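Local structure of SnoaL-like polyketide cyclase (Agrobacterium tumefaciens str. C58, 3EHC) at residues B[15-20]-B[58-63]; B[22-27]-B[39-44]; B[103-106]-B[112-115]. The protein is of unknown function but, as a SnoaL-like member of the NTF2 superfamily, may catalyse cyclisation of a polyketide or a related small molecule. One frame throughout, in Å; residues are numbered along the deposited sequence.

Contact 1 of 3, residues B[15-20]-B[58-63]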
# COMPACT_ATOMS: atom_id res chain seq x y z
N SER B 15 -8.50 2.09 -19.67
CA SER B 15 -7.67 1.73 -20.83
C SER B 15 -6.92 0.41 -20.55
O SER B 15 -6.78 -0.42 -21.43
CB SER B 15 -6.71 2.86 -21.26
OG SER B 15 -5.52 2.92 -20.48
N LEU B 16 -6.45 0.24 -19.31
CA LEU B 16 -5.76 -0.98 -18.89
C LEU B 16 -6.69 -2.19 -19.00
O LEU B 16 -6.27 -3.25 -19.48
CB LEU B 16 -5.23 -0.83 -17.46
CG LEU B 16 -3.75 -0.52 -17.18
CD1 LEU B 16 -3.14 0.52 -18.11
CD2 LEU B 16 -3.56 -0.10 -15.71
N ASN B 17 -7.94 -2.03 -18.58
CA ASN B 17 -8.93 -3.11 -18.66
C ASN B 17 -9.30 -3.51 -20.07
O ASN B 17 -9.69 -4.64 -20.30
CB ASN B 17 -10.17 -2.77 -17.86
CG ASN B 17 -9.93 -2.86 -16.39
OD1 ASN B 17 -9.05 -3.58 -15.94
ND2 ASN B 17 -10.70 -2.13 -15.63
N HIS B 18 -9.19 -2.58 -21.02
CA HIS B 18 -9.35 -2.90 -22.43
C HIS B 18 -8.01 -3.21 -23.10
O HIS B 18 -7.96 -3.41 -24.32
CB HIS B 18 -10.09 -1.78 -23.15
CG HIS B 18 -11.51 -1.62 -22.71
ND1 HIS B 18 -11.89 -0.72 -21.74
CD2 HIS B 18 -12.65 -2.23 -23.14
CE1 HIS B 18 -13.20 -0.79 -21.57
NE2 HIS B 18 -13.68 -1.69 -22.41
N GLN B 19 -6.93 -3.28 -22.31
CA GLN B 19 -5.57 -3.53 -22.82
C GLN B 19 -5.19 -2.59 -23.98
O GLN B 19 -4.53 -3.02 -24.93
CB GLN B 19 -5.39 -5.00 -23.21
CG GLN B 19 -5.70 -5.99 -22.07
CD GLN B 19 -5.19 -7.39 -22.34
OE1 GLN B 19 -4.05 -7.59 -22.76
NE2 GLN B 19 -6.03 -8.37 -22.08
N ALA B 20 -5.62 -1.33 -23.88
CA ALA B 20 -5.40 -0.31 -24.92
C ALA B 20 -4.07 0.42 -24.64
O ALA B 20 -4.06 1.57 -24.23
CB ALA B 20 -6.58 0.69 -24.96
N LEU B 58 -6.94 -10.61 -15.64
CA LEU B 58 -6.62 -9.45 -14.78
C LEU B 58 -7.60 -8.33 -15.10
O LEU B 58 -7.95 -8.11 -16.25
CB LEU B 58 -5.17 -8.97 -14.97
CG LEU B 58 -4.61 -7.94 -13.99
CD1 LEU B 58 -4.56 -8.52 -12.57
CD2 LEU B 58 -3.27 -7.58 -14.46
N ARG B 59 -8.05 -7.65 -14.05
CA ARG B 59 -8.96 -6.53 -14.15
C ARG B 59 -8.67 -5.56 -12.98
O ARG B 59 -8.51 -5.98 -11.83
CB ARG B 59 -10.40 -7.03 -14.10
CG ARG B 59 -11.43 -5.94 -14.06
CD ARG B 59 -12.83 -6.46 -14.30
NE ARG B 59 -13.50 -5.58 -15.26
CZ ARG B 59 -13.97 -4.36 -14.98
NH1 ARG B 59 -13.87 -3.86 -13.75
NH2 ARG B 59 -14.54 -3.65 -15.94
N PHE B 60 -8.64 -4.28 -13.29
CA PHE B 60 -8.28 -3.22 -12.37
C PHE B 60 -9.52 -2.50 -11.85
O PHE B 60 -10.35 -2.03 -12.62
CB PHE B 60 -7.34 -2.24 -13.06
CG PHE B 60 -6.00 -2.81 -13.37
CD1 PHE B 60 -5.79 -3.51 -14.55
CD2 PHE B 60 -4.94 -2.64 -12.50
CE1 PHE B 60 -4.53 -4.04 -14.86
CE2 PHE B 60 -3.67 -3.16 -12.80
CZ PHE B 60 -3.46 -3.85 -13.98
N GLU B 61 -9.63 -2.43 -10.54
CA GLU B 61 -10.75 -1.85 -9.87
C GLU B 61 -10.25 -1.25 -8.56
O GLU B 61 -9.72 -1.97 -7.74
CB GLU B 61 -11.71 -2.99 -9.58
CG GLU B 61 -13.00 -2.62 -8.88
CD GLU B 61 -14.20 -2.70 -9.79
OE1 GLU B 61 -14.18 -3.52 -10.75
OE2 GLU B 61 -15.15 -1.94 -9.54
N ALA B 62 -10.43 0.06 -8.38
CA ALA B 62 -10.03 0.76 -7.16
C ALA B 62 -11.14 0.69 -6.10
O ALA B 62 -12.26 1.06 -6.37
CB ALA B 62 -9.71 2.22 -7.50
N GLU B 63 -10.80 0.19 -4.92
CA GLU B 63 -11.69 0.21 -3.76
C GLU B 63 -11.67 1.60 -3.11
O GLU B 63 -12.71 2.18 -2.83
CB GLU B 63 -11.30 -0.86 -2.73
CG GLU B 63 -12.16 -0.88 -1.44
CD GLU B 63 -11.67 -1.85 -0.39
OE1 GLU B 63 -11.25 -2.96 -0.76
OE2 GLU B 63 -11.73 -1.52 0.81

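Contact 2 of 3, residues B[22-27]-B[39-44]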
# COMPACT_ATOMS: atom_id res chain seq x y z
N ASP B 22 -1.59 1.27 -26.77
CA ASP B 22 -1.20 2.30 -27.74
C ASP B 22 -1.53 3.68 -27.18
O ASP B 22 -0.88 4.66 -27.51
CB ASP B 22 -1.94 2.11 -29.08
CG ASP B 22 -1.58 0.81 -29.78
OD1 ASP B 22 -1.05 -0.11 -29.12
OD2 ASP B 22 -1.84 0.70 -30.99
N GLU B 23 -2.56 3.73 -26.33
CA GLU B 23 -3.01 4.97 -25.67
C GLU B 23 -2.23 5.32 -24.39
O GLU B 23 -2.46 6.38 -23.81
CB GLU B 23 -4.51 4.84 -25.29
CG GLU B 23 -5.43 4.31 -26.41
N LEU B 24 -1.30 4.46 -23.97
CA LEU B 24 -0.70 4.55 -22.62
C LEU B 24 -0.04 5.89 -22.32
O LEU B 24 -0.16 6.41 -21.20
CB LEU B 24 0.32 3.42 -22.43
CG LEU B 24 0.93 3.18 -21.05
CD1 LEU B 24 -0.14 2.98 -19.97
CD2 LEU B 24 1.84 1.96 -21.15
N GLY B 25 0.64 6.46 -23.30
CA GLY B 25 1.27 7.77 -23.15
C GLY B 25 0.35 8.96 -22.90
O GLY B 25 0.84 10.04 -22.55
N THR B 26 -0.96 8.79 -23.09
CA THR B 26 -1.96 9.78 -22.65
C THR B 26 -1.91 9.94 -21.14
O THR B 26 -2.11 11.04 -20.62
CB THR B 26 -3.39 9.38 -23.10
OG1 THR B 26 -3.53 9.65 -24.50
CG2 THR B 26 -4.50 10.14 -22.34
N PHE B 27 -1.63 8.83 -20.44
CA PHE B 27 -1.70 8.74 -18.98
C PHE B 27 -0.35 8.61 -18.26
O PHE B 27 -0.26 8.86 -17.07
CB PHE B 27 -2.56 7.52 -18.62
CG PHE B 27 -3.92 7.51 -19.26
CD1 PHE B 27 -4.91 8.39 -18.85
CD2 PHE B 27 -4.23 6.60 -20.26
CE1 PHE B 27 -6.15 8.38 -19.43
CE2 PHE B 27 -5.48 6.58 -20.85
CZ PHE B 27 -6.44 7.47 -20.43
N PHE B 39 12.46 3.07 -16.02
CA PHE B 39 12.35 2.31 -17.27
C PHE B 39 11.44 2.94 -18.37
O PHE B 39 11.32 2.39 -19.46
CB PHE B 39 12.03 0.81 -16.98
CG PHE B 39 10.72 0.54 -16.23
CD1 PHE B 39 9.69 1.48 -16.15
CD2 PHE B 39 10.50 -0.72 -15.67
CE1 PHE B 39 8.51 1.17 -15.49
CE2 PHE B 39 9.33 -1.03 -15.03
CZ PHE B 39 8.33 -0.10 -14.93
N GLY B 40 10.86 4.11 -18.08
CA GLY B 40 10.13 4.89 -19.06
C GLY B 40 8.82 4.29 -19.54
O GLY B 40 8.46 3.18 -19.14
N LEU B 41 8.14 5.02 -20.42
CA LEU B 41 6.85 4.60 -20.97
C LEU B 41 6.90 3.19 -21.57
O LEU B 41 5.98 2.41 -21.34
CB LEU B 41 6.37 5.59 -22.05
CG LEU B 41 4.94 5.45 -22.61
CD1 LEU B 41 3.91 5.67 -21.53
CD2 LEU B 41 4.75 6.46 -23.71
N SER B 42 7.96 2.87 -22.32
CA SER B 42 8.05 1.54 -22.99
C SER B 42 8.32 0.40 -21.99
O SER B 42 7.78 -0.70 -22.15
CB SER B 42 9.05 1.53 -24.17
OG SER B 42 10.39 1.66 -23.72
N GLY B 43 9.12 0.68 -20.97
CA GLY B 43 9.31 -0.27 -19.88
C GLY B 43 8.04 -0.53 -19.08
O GLY B 43 7.80 -1.64 -18.64
N TYR B 44 7.24 0.52 -18.91
CA TYR B 44 5.96 0.49 -18.24
C TYR B 44 4.94 -0.31 -19.05
O TYR B 44 4.21 -1.14 -18.49
CB TYR B 44 5.48 1.92 -17.99
CG TYR B 44 4.50 2.09 -16.84
CD1 TYR B 44 3.16 1.78 -17.02
CD2 TYR B 44 4.92 2.57 -15.60
CE1 TYR B 44 2.24 1.92 -15.98
CE2 TYR B 44 3.99 2.71 -14.54
CZ TYR B 44 2.65 2.38 -14.75
OH TYR B 44 1.69 2.51 -13.75

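Contact 3 of 3, residues B[103-106]-B[112-115]. With SO4 (sulfate ion), chain H.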
# COMPACT_ATOMS: atom_id res chain seq x y z
N PHE B 103 1.01 4.38 -4.71
CA PHE B 103 1.12 5.84 -4.76
C PHE B 103 1.61 6.30 -6.15
O PHE B 103 2.52 5.70 -6.72
CB PHE B 103 2.11 6.36 -3.69
CG PHE B 103 1.59 6.25 -2.30
CD1 PHE B 103 1.70 5.05 -1.61
CD2 PHE B 103 0.93 7.31 -1.69
CE1 PHE B 103 1.17 4.92 -0.34
CE2 PHE B 103 0.41 7.16 -0.38
CZ PHE B 103 0.53 5.99 0.26
N TYR B 104 0.98 7.35 -6.66
CA TYR B 104 1.37 7.97 -7.93
C TYR B 104 1.70 9.44 -7.74
O TYR B 104 0.96 10.17 -7.07
CB TYR B 104 0.26 7.87 -8.97
CG TYR B 104 -0.25 6.47 -9.25
CD1 TYR B 104 -1.25 5.91 -8.47
CD2 TYR B 104 0.27 5.70 -10.30
CE1 TYR B 104 -1.75 4.65 -8.72
CE2 TYR B 104 -0.21 4.40 -10.56
CZ TYR B 104 -1.23 3.89 -9.75
OH TYR B 104 -1.75 2.62 -9.97
N ASP B 105 2.82 9.86 -8.31
CA ASP B 105 3.17 11.26 -8.40
C ASP B 105 2.87 11.62 -9.85
O ASP B 105 3.38 10.99 -10.77
CB ASP B 105 4.64 11.45 -7.98
CG ASP B 105 5.05 12.92 -7.79
OD1 ASP B 105 4.20 13.84 -7.57
OD2 ASP B 105 6.29 13.14 -7.89
N PHE B 106 1.98 12.60 -10.04
CA PHE B 106 1.58 13.09 -11.35
C PHE B 106 2.37 14.35 -11.71
O PHE B 106 2.67 15.16 -10.83
CB PHE B 106 0.08 13.41 -11.39
CG PHE B 106 -0.78 12.23 -11.65
CD1 PHE B 106 -1.13 11.37 -10.60
CD2 PHE B 106 -1.24 11.96 -12.93
CE1 PHE B 106 -1.92 10.26 -10.82
CE2 PHE B 106 -2.03 10.86 -13.17
CZ PHE B 106 -2.37 10.00 -12.10
N ARG B 112 4.12 9.91 -13.28
CA ARG B 112 5.56 10.17 -13.40
C ARG B 112 6.39 9.25 -12.50
O ARG B 112 7.48 8.80 -12.86
CB ARG B 112 5.84 11.65 -13.10
CG ARG B 112 7.28 12.14 -13.21
CD ARG B 112 7.99 11.69 -14.45
NE ARG B 112 9.38 12.15 -14.44
CZ ARG B 112 10.40 11.48 -13.89
NH1 ARG B 112 10.23 10.32 -13.26
NH2 ARG B 112 11.63 12.00 -13.95
N ARG B 113 5.89 9.00 -11.29
CA ARG B 113 6.53 8.08 -10.37
C ARG B 113 5.46 7.22 -9.68
O ARG B 113 4.38 7.70 -9.34
CB ARG B 113 7.31 8.85 -9.31
CG ARG B 113 8.38 9.74 -9.86
CD ARG B 113 9.02 10.56 -8.79
NE ARG B 113 10.08 11.40 -9.35
CZ ARG B 113 9.88 12.54 -10.00
NH1 ARG B 113 8.65 13.04 -10.17
NH2 ARG B 113 10.92 13.21 -10.47
N VAL B 114 5.77 5.94 -9.51
CA VAL B 114 4.87 5.00 -8.89
C VAL B 114 5.60 4.25 -7.78
O VAL B 114 6.76 3.87 -7.94
CB VAL B 114 4.31 4.01 -9.94
CG1 VAL B 114 3.19 3.19 -9.35
CG2 VAL B 114 3.82 4.78 -11.18
N TRP B 115 4.93 4.07 -6.66
CA TRP B 115 5.41 3.19 -5.60
C TRP B 115 4.30 2.22 -5.27
O TRP B 115 3.25 2.64 -4.78
CB TRP B 115 5.82 4.00 -4.35
CG TRP B 115 6.99 4.93 -4.57
CD1 TRP B 115 8.31 4.62 -4.42
CD2 TRP B 115 6.94 6.32 -4.95
NE1 TRP B 115 9.08 5.73 -4.68
CE2 TRP B 115 8.27 6.78 -5.00
CE3 TRP B 115 5.90 7.22 -5.25
CZ2 TRP B 115 8.60 8.12 -5.36
CZ3 TRP B 115 6.22 8.56 -5.60
CH2 TRP B 115 7.56 8.99 -5.64
S SO4 H . 11.52 14.81 -16.13
O1 SO4 H . 10.33 14.11 -16.63
O2 SO4 H . 11.61 16.14 -16.72
O3 SO4 H . 12.72 14.02 -16.46
O4 SO4 H . 11.40 15.01 -14.69

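Contact 1 of 3, residues B[15-20]-B[58-63]
Asn-17 and Phe-60 meet through a side-chain amide that pairs with both polar backbone atoms of one residue. Phe-60 N donates to Asn-17 OD1 over 2.8 Å with an almost straight N-H...O angle of 171°, and Asn-17 ND2 returns a bond of 3.0 Å to Phe-60 O. Each acceptor is reached in its carbonyl plane on a lone pair, and Phe-60 O also lies practically in the amide plane of Asn-17. The two bonds hold the amide edge-on to the backbone of Phe-60 and fix its flip, since the nitrogen and the oxygen each have their proper partner. OD1 also sits at the edge of the Phe-60 ring, in its plane, 3.5 Å from CD1. Over one face of the same ring comes Leu-16, whose CD2 methyl stands 4.0 Å from the ring centroid in a CH-pi contact only 5° off the normal. The flat amide has a charged cover as well: Asn-17 ND2 lies 3.9 Å above the centre of the Arg-59 guanidinium. In the cone-shaped alpha+beta fold of NTF2-like proteins, this joins the C-terminal end of helix 5-17 to the chain leading into strand 62-67, outermost of the sheet within this chain. The helix finishes there in a Schellman motif with Gln-19, at positive phi, as C-prime residue; Ala-20 N reaches back to Ser-15 O and Gln-19 N to Leu-16 O. A bend at chi3 (-134°) brings the Arg-59 guanidinium to Asn-17 ND2 and within salt-bridge range of Glu-61, NH1 lying 3.0 Å from Glu-61 OE1. Farther out, helix 40-54 supplies Leu-48 against Leu-16 and Phe-52 against Phe-60, whose ring also meets Phe-78 of strand 71-80 edge-to-face.

Contact 2 of 3, residues B[22-27]-B[39-44]
Tyr-44, which packs against Leu-24 across this contact, is held in its helix by a backbone bond of 2.9 Å from its N to Gly-40 O. On the other segment an equally short bond, 2.9 Å from Phe-27 N to Leu-24 O, closes a turn of helical backbone shape. The meeting between the segments is apolar, while Gly-25 O takes a hydrogen bond from Lys-110 outside them. Leu-24 and Leu-41 share the contact almost equally. The two methyls of Leu-41 both settle on the backbone of Gly-25, CD1 at 3.7 Å and CD2 at 3.8 Å from Gly-25 CA, so that the fork of the leucine rests directly on main chain at a point where no side chain intervenes. The alpha carbons of these two residues are accordingly only 6.8 Å apart. Leu-24 reaches the other way: the two leucine side chains run antiparallel alongside one another, and Leu-24 CG lies 3.9 Å from Leu-41 CD1. Both have CG turned away from the backbone N (chi1 -171° in each), which sends their branches across the gap between the segments. The CD2 methyl of Leu-24 approaches the Tyr-44 ring obliquely, 4.3 Å from Tyr-44 CD1. The phenol end of Tyr-44 looks elsewhere, its hydroxyl being hydrogen-bonded to that of Tyr-12 on helix 5-17. The pairing thus brings the connection that follows helix 5-17 against the first turn of helix 40-54. Around it, Leu-24 also touches Tyr-12 of the former helix and Leu-48 of the latter, while Val-28 of strand 28-29 lies against both Leu-41 and Tyr-44.

Contact 3 of 3, residues B[103-106]-B[112-115]
Tyr-104 and Val-114 project together from the same face of an antiparallel beta hairpin, strands 96-107 and 110-118 of the curved sheet of this NTF2-like fold. As a non-hydrogen-bonded pair they let their side chains close in: Tyr-104 CD2 is 3.8 Å from Val-114 CG2, the methyl approaching the ring obliquely. The tyrosine hydroxyl is hydrogen-bonded to that of Tyr-9 on helix 5-17. On the other face Asp-105 and Arg-113 also run alongside each other, with carboxylate and guanidinium planes 39° apart. With the planes so skewed, the salt bridge of 3.3 Å between Asp-105 OD2 and Arg-113 NH1 has only a weak, bent hydrogen bond (130°); Glu-107 shares NH1 as a second carboxylate partner. The same face carries Phe-103 and Trp-115, and there the indole presents CZ3 to Asp-105 CB at 4.1 Å. Phe-103 reaches the second subunit, its ring meeting His-101 of that chain edge-to-face. A classic beta bulge interrupts the regular pairing, Arg-112 and Arg-113 both facing Asp-105. Two donors consequently grip Asp-105 O: Arg-112 N at 2.8 Å, nearly along the C=O axis, and Arg-113 N at 3.2 Å on a lone pair. Arg-112 NH1 is salt-bridged to Glu-33; the side chain, bent at chi2 (47°), turns off to a sulfate, probably from the crystallisation liquor, where NE donates to O1 over 3.1 Å.

How the contacts relate
Along the chain, contact 2 falls wholly within the span bridged by contact 1, and contact 3 follows both. Contacts 1 and 2, centres about 15 Å apart, touch where Leu-16 packs on Leu-24 and Ser-15 on Phe-27. Contact 3, centred about 13 Å from contact 2, lies in the sheet, and Tyr-44 bridges the two by packing on Val-114 and Tyr-104. Contacts 1 and 3, about 17 Å between centres, do not touch but reach the same sheet. Contact 1 ties the end of helix 5-17 to the chain entering strand 62-67, contact 2 packs the following loop on helix 40-54 and contact 3 pairs two strands, in a cone that in NTF2-like proteins commonly encloses a pocket.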